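Long-range contacts in rhamnosidase B (Bacillus sp., PDB 2OKX), which hydrolyses terminal alpha-L-rhamnose residues from rhamnosides as an inverting glycoside hydrolase of family 78: residues A8-G13 with G110-I115; W23-G28 with A91-H96; M41-A46 with Q71-Y76. All blocks are in the same frame, centred on the assembly; numbering follows the deposited sequence.

How the contacts relate
From the N terminus, the chain lays down 8-13, then 23-28, then 41-46. Contact 3 closes the first and shortest loop when 71-76 returns beside 41-46; 91-96 then pairs with 23-28 in contact 2, and 110-115 comes back to 8-13 in contact 1. The three loops nest without crossing, contact 3 innermost and contact 1 outermost. Contact 2 belongs to the seven-stranded antiparallel sheet and contact 3 to the five-stranded mixed one, while contact 1 bridges the two, since 9-12 edges the first and 110-117 lies in the second. Leu111 packs on Phe26, and strand 110-117 adjoins 41-47, so all three meet in one beta-sandwich-like core.

Contact 1: residues A8-G13 with G110-I115; sequences ASWIWG and GLIAEI
Two backbone hydrogen bonds join Ile11 and Leu111 in a single antiparallel bridge: Ile11 N gives to Leu111 O at 2.8 Å, and Leu111 N returns a more bent bond to Ile11 O at 2.9 Å. Weaker CA-H...O contacts flank the pair, Trp10 CA lying 3.4 Å from Leu111 O and Gly110 CA touching Ile11 O.

The side-chain contact is chiefly aromatic on aliphatic. Ile112 lays its CG2 methyl over the centre of the Trp10 six-membered ring, 3.7 Å from the centroid and 8° off the normal, a clear CH-pi contact. With CG1 anti to the backbone N (chi1 -174°), Ile112 sends its other branch along the indole to CD1 of Trp10. Trp10 CE3 lies 3.6 Å from Gly110 C, which sits at the ring edge near its plane; the lack of a side chain at Gly110 leaves room for this close approach. Trp187 forms a ring stack with the same indole. Were Trp10 cut back to an alanine, the CG2 methyl of Ile112 would probably lose its aromatic partner and a gap would be likely to open beside Gly110.

Ala8 CB packs against Ile112 CG1 at 4.1 Å. Next to it, the Glu114 carboxylate is held by Asn7 N, Arg4 and Thr121.

With one two-bond bridge and a largely apolar buried surface, the join between these strands of the N-terminal region rests as much on packing round Trp10 as on backbone pairing.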
loop_
_atom_site.group_PDB
_atom_site.type_symbol
_atom_site.label_atom_id
_atom_site.label_comp_id
_atom_site.label_asym_id
_atom_site.label_seq_id
_atom_site.Cartn_x
_atom_site.Cartn_y
_atom_site.Cartn_z
ATOM N N ALA A 8 7.762 -30.693 -12.418
ATOM C CA ALA A 8 7.268 -30.689 -11.050
ATOM C C ALA A 8 5.764 -30.479 -11.101
ATOM O O ALA A 8 5.222 -30.069 -12.129
ATOM C CB ALA A 8 7.932 -29.571 -10.252
ATOM N N SER A 9 5.092 -30.753 -9.990
ATOM C CA SER A 9 3.648 -30.598 -9.934
ATOM C C SER A 9 3.211 -29.648 -8.831
ATOM O O SER A 9 3.860 -29.551 -7.789
ATOM C CB SER A 9 2.991 -31.962 -9.705
ATOM O OG SER A 9 3.378 -32.886 -10.706
ATOM N N TRP A 10 2.114 -28.936 -9.075
ATOM C CA TRP A 10 1.563 -28.038 -8.072
ATOM C C TRP A 10 1.055 -28.955 -6.969
ATOM O O TRP A 10 0.367 -29.942 -7.249
ATOM C CB TRP A 10 0.372 -27.251 -8.621
ATOM C CG TRP A 10 0.709 -26.027 -9.401
ATOM C CD1 TRP A 10 0.805 -25.914 -10.755
ATOM C CD2 TRP A 10 0.939 -24.717 -8.868
ATOM N NE1 TRP A 10 1.073 -24.610 -11.104
ATOM C CE2 TRP A 10 1.162 -23.855 -9.963
ATOM C CE3 TRP A 10 0.975 -24.189 -7.571
ATOM C CZ2 TRP A 10 1.416 -22.488 -9.801
ATOM C CZ3 TRP A 10 1.228 -22.826 -7.409
ATOM C CH2 TRP A 10 1.444 -21.996 -8.519
ATOM N N ILE A 11 1.387 -28.646 -5.723
ATOM C CA ILE A 11 0.934 -29.468 -4.612
ATOM C C ILE A 11 0.344 -28.633 -3.487
ATOM O O ILE A 11 0.634 -27.442 -3.352
ATOM C CB ILE A 11 2.080 -30.315 -4.021
ATOM C CG1 ILE A 11 3.171 -29.401 -3.457
ATOM C CG2 ILE A 11 2.648 -31.239 -5.086
ATOM C CD1 ILE A 11 4.282 -30.144 -2.729
ATOM N N TRP A 12 -0.497 -29.271 -2.687
ATOM C CA TRP A 12 -1.112 -28.614 -1.548
ATOM C C TRP A 12 -1.346 -29.695 -0.501
ATOM O O TRP A 12 -0.807 -30.798 -0.619
ATOM C CB TRP A 12 -2.434 -27.950 -1.950
ATOM C CG TRP A 12 -2.980 -27.036 -0.885
ATOM C CD1 TRP A 12 -4.189 -27.135 -0.255
ATOM C CD2 TRP A 12 -2.310 -25.914 -0.292
ATOM N NE1 TRP A 12 -4.311 -26.149 0.698
ATOM C CE2 TRP A 12 -3.172 -25.386 0.696
ATOM C CE3 TRP A 12 -1.065 -25.304 -0.499
ATOM C CZ2 TRP A 12 -2.828 -24.276 1.477
ATOM C CZ3 TRP A 12 -0.722 -24.197 0.281
ATOM C CH2 TRP A 12 -1.604 -23.698 1.256
ATOM N N GLY A 13 -2.130 -29.378 0.522
ATOM C CA GLY A 13 -2.415 -30.338 1.571
ATOM C C GLY A 13 -3.754 -30.016 2.201
ATOM O O GLY A 13 -4.275 -28.920 2.014
ATOM N N GLY A 110 -1.385 -23.575 -3.106
ATOM C CA GLY A 110 -0.507 -24.354 -3.951
ATOM C C GLY A 110 0.951 -23.948 -3.953
ATOM O O GLY A 110 1.301 -22.786 -3.735
ATOM N N LEU A 111 1.801 -24.935 -4.206
ATOM C CA LEU A 111 3.238 -24.743 -4.272
ATOM C C LEU A 111 3.811 -25.607 -5.384
ATOM O O LEU A 111 3.449 -26.775 -5.524
ATOM C CB LEU A 111 3.898 -25.148 -2.956
ATOM C CG LEU A 111 5.427 -25.265 -3.026
ATOM C CD1 LEU A 111 6.041 -23.891 -3.253
ATOM C CD2 LEU A 111 5.956 -25.882 -1.738
ATOM N N ILE A 112 4.692 -25.022 -6.185
ATOM C CA ILE A 112 5.352 -25.752 -7.252
ATOM C C ILE A 112 6.810 -25.296 -7.263
ATOM O O ILE A 112 7.099 -24.101 -7.367
ATOM C CB ILE A 112 4.685 -25.499 -8.629
ATOM C CG1 ILE A 112 5.334 -26.397 -9.684
ATOM C CG2 ILE A 112 4.794 -24.032 -9.017
ATOM C CD1 ILE A 112 4.600 -26.423 -11.005
ATOM N N ALA A 113 7.723 -26.253 -7.120
ATOM C CA ALA A 113 9.147 -25.952 -7.093
ATOM C C ALA A 113 9.956 -27.071 -7.721
ATOM O O ALA A 113 9.601 -28.245 -7.620
ATOM C CB ALA A 113 9.603 -25.722 -5.658
ATOM N N GLU A 114 11.057 -26.702 -8.362
ATOM C CA GLU A 114 11.910 -27.679 -9.015
ATOM C C GLU A 114 13.363 -27.221 -9.004
ATOM O O GLU A 114 13.659 -26.069 -9.323
ATOM C CB GLU A 114 11.447 -27.875 -10.459
ATOM C CG GLU A 114 12.115 -29.027 -11.190
ATOM C CD GLU A 114 11.758 -29.050 -12.662
ATOM O OE1 GLU A 114 10.572 -28.837 -12.985
ATOM O OE2 GLU A 114 12.659 -29.290 -13.494
ATOM N N ILE A 115 14.262 -28.125 -8.622
ATOM C CA ILE A 115 15.687 -27.826 -8.600
ATOM C C ILE A 115 16.296 -28.474 -9.834
ATOM O O ILE A 115 16.147 -29.677 -10.049
ATOM C CB ILE A 115 16.373 -28.388 -7.341
ATOM C CG1 ILE A 115 15.819 -27.693 -6.097
ATOM C CG2 ILE A 115 17.880 -28.185 -7.436
ATOM C CD1 ILE A 115 16.452 -28.153 -4.806
#

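Contact 2: residues W23-G28 with A91-H96; sequences WRCFRG and AVLVLH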
loop_
_atom_site.group_PDB
_atom_site.type_symbol
_atom_site.label_atom_id
_atom_site.label_comp_id
_atom_site.label_asym_id
_atom_site.label_seq_id
_atom_site.Cartn_x
_atom_site.Cartn_y
_atom_site.Cartn_z
ATOM N N TRP A 23 -1.522 -20.850 6.777
ATOM C CA TRP A 23 -0.092 -20.945 6.515
ATOM C C TRP A 23 0.262 -22.431 6.559
ATOM O O TRP A 23 0.048 -23.100 7.568
ATOM C CB TRP A 23 0.689 -20.153 7.571
ATOM C CG TRP A 23 0.458 -18.662 7.477
ATOM C CD1 TRP A 23 -0.423 -18.017 6.650
ATOM C CD2 TRP A 23 1.124 -17.639 8.227
ATOM N NE1 TRP A 23 -0.345 -16.658 6.840
ATOM C CE2 TRP A 23 0.596 -16.398 7.802
ATOM C CE3 TRP A 23 2.117 -17.648 9.218
ATOM C CZ2 TRP A 23 1.028 -15.175 8.334
ATOM C CZ3 TRP A 23 2.546 -16.430 9.746
ATOM C CH2 TRP A 23 2.001 -15.213 9.302
ATOM N N ARG A 24 0.788 -22.944 5.453
ATOM C CA ARG A 24 1.127 -24.359 5.356
ATOM C C ARG A 24 2.596 -24.625 5.040
ATOM O O ARG A 24 3.189 -23.969 4.185
ATOM C CB ARG A 24 0.230 -25.006 4.296
ATOM C CG ARG A 24 0.533 -26.460 3.976
ATOM C CD ARG A 24 -0.553 -27.033 3.069
ATOM N NE ARG A 24 -1.815 -27.199 3.784
ATOM C CZ ARG A 24 -2.062 -28.174 4.655
ATOM N NH1 ARG A 24 -1.133 -29.084 4.922
ATOM N NH2 ARG A 24 -3.237 -28.237 5.267
ATOM N N CYS A 25 3.166 -25.606 5.737
ATOM C CA CYS A 25 4.564 -25.993 5.566
ATOM C C CYS A 25 4.733 -27.158 4.599
ATOM O O CYS A 25 3.891 -28.055 4.536
ATOM C CB CYS A 25 5.167 -26.406 6.911
ATOM S SG CYS A 25 5.017 -25.194 8.235
ATOM N N PHE A 26 5.835 -27.138 3.854
ATOM C CA PHE A 26 6.156 -28.203 2.913
ATOM C C PHE A 26 7.625 -28.577 3.076
ATOM O O PHE A 26 8.472 -27.712 3.307
ATOM C CB PHE A 26 5.904 -27.766 1.465
ATOM C CG PHE A 26 4.455 -27.533 1.141
ATOM C CD1 PHE A 26 3.860 -26.298 1.383
ATOM C CD2 PHE A 26 3.681 -28.558 0.603
ATOM C CE1 PHE A 26 2.516 -26.085 1.094
ATOM C CE2 PHE A 26 2.335 -28.358 0.309
ATOM C CZ PHE A 26 1.751 -27.119 0.555
ATOM N N ARG A 27 7.919 -29.870 2.970
ATOM C CA ARG A 27 9.283 -30.368 3.091
ATOM C C ARG A 27 9.577 -31.382 1.996
ATOM O O ARG A 27 8.766 -32.265 1.711
ATOM C CB ARG A 27 9.514 -31.020 4.458
ATOM C CG ARG A 27 9.678 -30.037 5.616
ATOM C CD ARG A 27 9.787 -30.773 6.943
ATOM N NE ARG A 27 10.908 -31.709 6.959
ATOM C CZ ARG A 27 12.168 -31.370 7.209
ATOM N NH1 ARG A 27 12.482 -30.107 7.472
ATOM N NH2 ARG A 27 13.120 -32.295 7.186
ATOM N N GLY A 28 10.743 -31.238 1.380
ATOM C CA GLY A 28 11.153 -32.143 0.327
ATOM C C GLY A 28 12.648 -32.357 0.433
ATOM O O GLY A 28 13.396 -31.413 0.680
ATOM N N ALA A 91 12.560 -26.659 2.303
ATOM C CA ALA A 91 11.407 -26.395 3.156
ATOM C C ALA A 91 10.745 -25.106 2.706
ATOM O O ALA A 91 11.422 -24.125 2.390
ATOM C CB ALA A 91 11.842 -26.281 4.605
ATOM N N VAL A 92 9.419 -25.102 2.673
ATOM C CA VAL A 92 8.697 -23.920 2.239
ATOM C C VAL A 92 7.486 -23.626 3.102
ATOM O O VAL A 92 6.772 -24.538 3.527
ATOM C CB VAL A 92 8.196 -24.064 0.784
ATOM C CG1 VAL A 92 7.552 -22.758 0.329
ATOM C CG2 VAL A 92 9.339 -24.464 -0.138
ATOM N N LEU A 93 7.272 -22.344 3.369
ATOM C CA LEU A 93 6.113 -21.901 4.127
ATOM C C LEU A 93 5.262 -21.187 3.092
ATOM O O LEU A 93 5.724 -20.242 2.456
ATOM C CB LEU A 93 6.501 -20.910 5.226
ATOM C CG LEU A 93 5.293 -20.262 5.917
ATOM C CD1 LEU A 93 4.560 -21.312 6.738
ATOM C CD2 LEU A 93 5.745 -19.117 6.812
ATOM N N VAL A 94 4.033 -21.647 2.895
ATOM C CA VAL A 94 3.160 -21.006 1.928
ATOM C C VAL A 94 1.980 -20.374 2.649
ATOM O O VAL A 94 1.302 -21.026 3.445
ATOM C CB VAL A 94 2.634 -22.012 0.871
ATOM C CG1 VAL A 94 1.648 -21.320 -0.065
ATOM C CG2 VAL A 94 3.797 -22.587 0.070
ATOM N N LEU A 95 1.762 -19.088 2.393
ATOM C CA LEU A 95 0.646 -18.373 2.994
ATOM C C LEU A 95 -0.452 -18.329 1.940
ATOM O O LEU A 95 -0.230 -17.816 0.846
ATOM C CB LEU A 95 1.032 -16.930 3.351
ATOM C CG LEU A 95 2.118 -16.614 4.384
ATOM C CD1 LEU A 95 3.497 -16.944 3.814
ATOM C CD2 LEU A 95 2.039 -15.135 4.745
ATOM N N HIS A 96 -1.616 -18.896 2.238
ATOM C CA HIS A 96 -2.711 -18.834 1.277
ATOM C C HIS A 96 -3.805 -17.968 1.878
ATOM O O HIS A 96 -4.355 -18.295 2.923
ATOM C CB HIS A 96 -3.284 -20.213 0.957
ATOM C CG HIS A 96 -4.353 -20.170 -0.087
ATOM N ND1 HIS A 96 -4.078 -19.915 -1.414
ATOM C CD2 HIS A 96 -5.701 -20.219 0.017
ATOM C CE1 HIS A 96 -5.213 -19.802 -2.080
ATOM N NE2 HIS A 96 -6.213 -19.981 -1.235
#
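Four backbone hydrogen bonds knit Trp23-Gly28 to Ala91-His96 as regular antiparallel strands. Arg24 and Val94 form one hydrogen-bonded pair, with Arg24 N to Val94 O at 2.8 Å and nearly straight (170°), and Phe26 and Val92 form the next. Between and beyond them lie the non-hydrogen-bonded pairs Trp23-Leu95, Cys25-Leu93 and Arg27-Ala91, where CA-H...O contacts such as Ala91 CA to Phe26 O at 3.2 Å fill in.

Side chains meet on both faces. On the one carrying Trp23, Cys25 and Arg27, the indole lies alongside Leu95. Leu95 CG sits over the Trp23 five-membered ring, 3.6 Å from its centroid and shifted toward the rim, while Leu95 CD2 lies 3.5 Å from Trp23 NE1 and reaches on over CE2 and CZ2. In Trp23, CG is anti to the carbonyl carbon (chi1 -67°), which turns a face of the indole to Leu95. Leu93 CD1 touches both Trp23 CB, at 4.1 Å, and Cys25 SG, at 4.2 Å.

On the face of Arg24, Phe26, Val92 and Val94 the cross-strand contact is that of Phe26 with the two valines. Phe26 CE1 touches Val94 CG2 at 3.9 Å, an oblique approach, and the phenyl edge comes near Val92 O. The Arg24 side chain leads off to Thr131 and Glu22 and lies against the Trp12 ring in a cation-pi contact.

Within the seven-stranded sheet these two strands are flanked by 130-133 beside 22-31 and by 49-54 beside 87-96. Leu111 of strand 110-117 packs on Phe26, Val92 and Val94, bringing the second sheet against this face.

Contact 3: residues M41-A46 with Q71-Y76; sequences MLHITA and QFYDSY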
loop_
_atom_site.group_PDB
_atom_site.type_symbol
_atom_site.label_atom_id
_atom_site.label_comp_id
_atom_site.label_asym_id
_atom_site.label_seq_id
_atom_site.Cartn_x
_atom_site.Cartn_y
_atom_site.Cartn_z
ATOM N N MET A 41 19.820 -24.359 -10.054
ATOM C CA MET A 41 18.720 -23.408 -9.985
ATOM C C MET A 41 17.467 -24.001 -9.350
ATOM O O MET A 41 17.118 -25.160 -9.593
ATOM C CB MET A 41 18.371 -22.897 -11.388
ATOM C CG MET A 41 19.509 -22.195 -12.115
ATOM S SD MET A 41 20.188 -20.804 -11.174
ATOM C CE MET A 41 18.860 -19.591 -11.355
ATOM N N LEU A 42 16.799 -23.195 -8.532
ATOM C CA LEU A 42 15.567 -23.605 -7.875
ATOM C C LEU A 42 14.482 -22.651 -8.362
ATOM O O LEU A 42 14.483 -21.463 -8.026
ATOM C CB LEU A 42 15.713 -23.522 -6.353
ATOM C CG LEU A 42 14.612 -24.175 -5.511
ATOM C CD1 LEU A 42 15.081 -24.324 -4.072
ATOM C CD2 LEU A 42 13.338 -23.339 -5.578
ATOM N N HIS A 43 13.574 -23.179 -9.177
ATOM C CA HIS A 43 12.475 -22.407 -9.743
ATOM C C HIS A 43 11.246 -22.638 -8.879
ATOM O O HIS A 43 10.890 -23.779 -8.591
ATOM C CB HIS A 43 12.218 -22.873 -11.172
ATOM C CG HIS A 43 13.451 -22.906 -12.020
ATOM N ND1 HIS A 43 14.031 -21.768 -12.542
ATOM C CD2 HIS A 43 14.223 -23.942 -12.428
ATOM C CE1 HIS A 43 15.102 -22.102 -13.238
ATOM N NE2 HIS A 43 15.241 -23.416 -13.185
ATOM N N ILE A 44 10.586 -21.557 -8.478
ATOM C CA ILE A 44 9.440 -21.685 -7.593
ATOM C C ILE A 44 8.413 -20.558 -7.656
ATOM O O ILE A 44 8.726 -19.416 -8.002
ATOM C CB ILE A 44 9.933 -21.791 -6.126
ATOM C CG1 ILE A 44 8.754 -21.830 -5.152
ATOM C CG2 ILE A 44 10.837 -20.600 -5.801
ATOM C CD1 ILE A 44 9.177 -21.965 -3.693
ATOM N N THR A 45 7.175 -20.910 -7.331
ATOM C CA THR A 45 6.078 -19.957 -7.252
ATOM C C THR A 45 5.052 -20.603 -6.336
ATOM O O THR A 45 5.111 -21.806 -6.082
ATOM C CB THR A 45 5.450 -19.631 -8.627
ATOM O OG1 THR A 45 4.574 -18.505 -8.481
ATOM C CG2 THR A 45 4.649 -20.809 -9.162
ATOM N N ALA A 46 4.132 -19.808 -5.809
ATOM C CA ALA A 46 3.124 -20.341 -4.914
ATOM C C ALA A 46 1.901 -19.442 -4.879
ATOM O O ALA A 46 1.910 -18.336 -5.415
ATOM C CB ALA A 46 3.694 -20.493 -3.516
ATOM N N GLN A 71 1.153 -16.257 -13.843
ATOM C CA GLN A 71 1.741 -16.458 -12.524
ATOM C C GLN A 71 3.269 -16.416 -12.584
ATOM O O GLN A 71 3.900 -17.285 -13.186
ATOM C CB GLN A 71 1.268 -17.807 -11.973
ATOM C CG GLN A 71 1.685 -18.129 -10.547
ATOM C CD GLN A 71 1.062 -17.204 -9.525
ATOM O OE1 GLN A 71 -0.057 -16.728 -9.703
ATOM N NE2 GLN A 71 1.780 -16.958 -8.434
ATOM N N PHE A 72 3.853 -15.405 -11.948
ATOM C CA PHE A 72 5.303 -15.223 -11.924
ATOM C C PHE A 72 6.025 -16.217 -11.013
ATOM O O PHE A 72 5.603 -16.457 -9.880
ATOM C CB PHE A 72 5.634 -13.798 -11.474
ATOM C CG PHE A 72 5.433 -12.756 -12.539
ATOM C CD1 PHE A 72 6.364 -12.596 -13.557
ATOM C CD2 PHE A 72 4.319 -11.920 -12.511
ATOM C CE1 PHE A 72 6.196 -11.609 -14.538
ATOM C CE2 PHE A 72 4.141 -10.934 -13.485
ATOM C CZ PHE A 72 5.084 -10.778 -14.499
ATOM N N TYR A 73 7.118 -16.792 -11.508
ATOM C CA TYR A 73 7.892 -17.735 -10.707
ATOM C C TYR A 73 9.321 -17.233 -10.553
ATOM O O TYR A 73 9.858 -16.569 -11.442
ATOM C CB TYR A 73 7.875 -19.136 -11.338
ATOM C CG TYR A 73 8.573 -19.253 -12.672
ATOM C CD1 TYR A 73 9.945 -19.494 -12.748
ATOM C CD2 TYR A 73 7.857 -19.142 -13.866
ATOM C CE1 TYR A 73 10.587 -19.625 -13.985
ATOM C CE2 TYR A 73 8.487 -19.270 -15.100
ATOM C CZ TYR A 73 9.850 -19.511 -15.154
ATOM O OH TYR A 73 10.470 -19.636 -16.379
ATOM N N ASP A 74 9.932 -17.562 -9.420
ATOM C CA ASP A 74 11.293 -17.130 -9.122
ATOM C C ASP A 74 12.317 -18.230 -9.352
ATOM O O ASP A 74 12.016 -19.409 -9.183
ATOM C CB ASP A 74 11.374 -16.660 -7.669
ATOM C CG ASP A 74 10.351 -15.593 -7.353
ATOM O OD1 ASP A 74 10.237 -14.639 -8.146
ATOM O OD2 ASP A 74 9.665 -15.707 -6.322
ATOM N N SER A 75 13.527 -17.829 -9.734
ATOM C CA SER A 75 14.616 -18.770 -9.980
ATOM C C SER A 75 15.834 -18.367 -9.153
ATOM O O SER A 75 16.453 -17.338 -9.417
ATOM C CB SER A 75 14.989 -18.779 -11.466
ATOM O OG SER A 75 13.874 -19.093 -12.282
ATOM N N TYR A 76 16.170 -19.181 -8.157
ATOM C CA TYR A 76 17.317 -18.906 -7.293
ATOM C C TYR A 76 18.514 -19.796 -7.577
ATOM O O TYR A 76 18.361 -20.984 -7.853
ATOM C CB TYR A 76 16.971 -19.120 -5.820
ATOM C CG TYR A 76 15.858 -18.266 -5.274
ATOM C CD1 TYR A 76 14.522 -18.607 -5.486
ATOM C CD2 TYR A 76 16.140 -17.128 -4.522
ATOM C CE1 TYR A 76 13.492 -17.833 -4.959
ATOM C CE2 TYR A 76 15.119 -16.348 -3.989
ATOM C CZ TYR A 76 13.798 -16.704 -4.211
ATOM O OH TYR A 76 12.787 -15.926 -3.699
HETATM O O HOH W 1 0.474 -15.618 -6.092
#
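This is an antiparallel pairing of neighbouring strands, Met41-Ala46 against Gln71-Tyr76, inside the five-stranded mixed sheet of the N-terminal region. Leu42-Tyr76 and Ile44-Asp74 are its hydrogen-bonded pairs, each with bonds in both directions; Asp74 N to Ile44 O is the shortest at 2.6 Å. His43 and Ser75 form the non-hydrogen-bonded pair between them.

Their side chains add a bond of their own. Ser75 OG lies in the plane of the His43 ring at its edge, 2.7 Å from ND1. Its position anti to the Ser75 carbonyl carbon (chi1 -57°) places this hydroxyl across from His43 ND1.

At the far end Thr45 OG1 is gripped twice: it donates to Phe72 O at 2.7 Å, from above the carbonyl plane, and accepts an almost straight bond from Gln71 NE2 at 3.2 Å, with Thr45 OG1 lying in the plane of the Gln71 amide. The bend of Gln71 at chi2 (66°) curls the amide back to this hydroxyl. A water completes the group, accepting from Gln71 NE2 at 3.0 Å and donating to Ala46 O. Thr45 CB also packs on Tyr73 CB at 3.7 Å.

On the other face Ile44 CG2 meets the edge of the Tyr76 ring, 3.9 Å from CE1. The Tyr50 hydroxyl hydrogen-bonds both the Tyr76 hydroxyl and Asp74 OD2, and Arg193 forms a salt bridge with OD1 of the aspartate.

Strand 110-117 borders 41-47 on the side away from 70-77, which in turn runs parallel to 189-192. Strand 49-54 of the seven-stranded sheet packs on the face of Leu42, Ile44 and Tyr76.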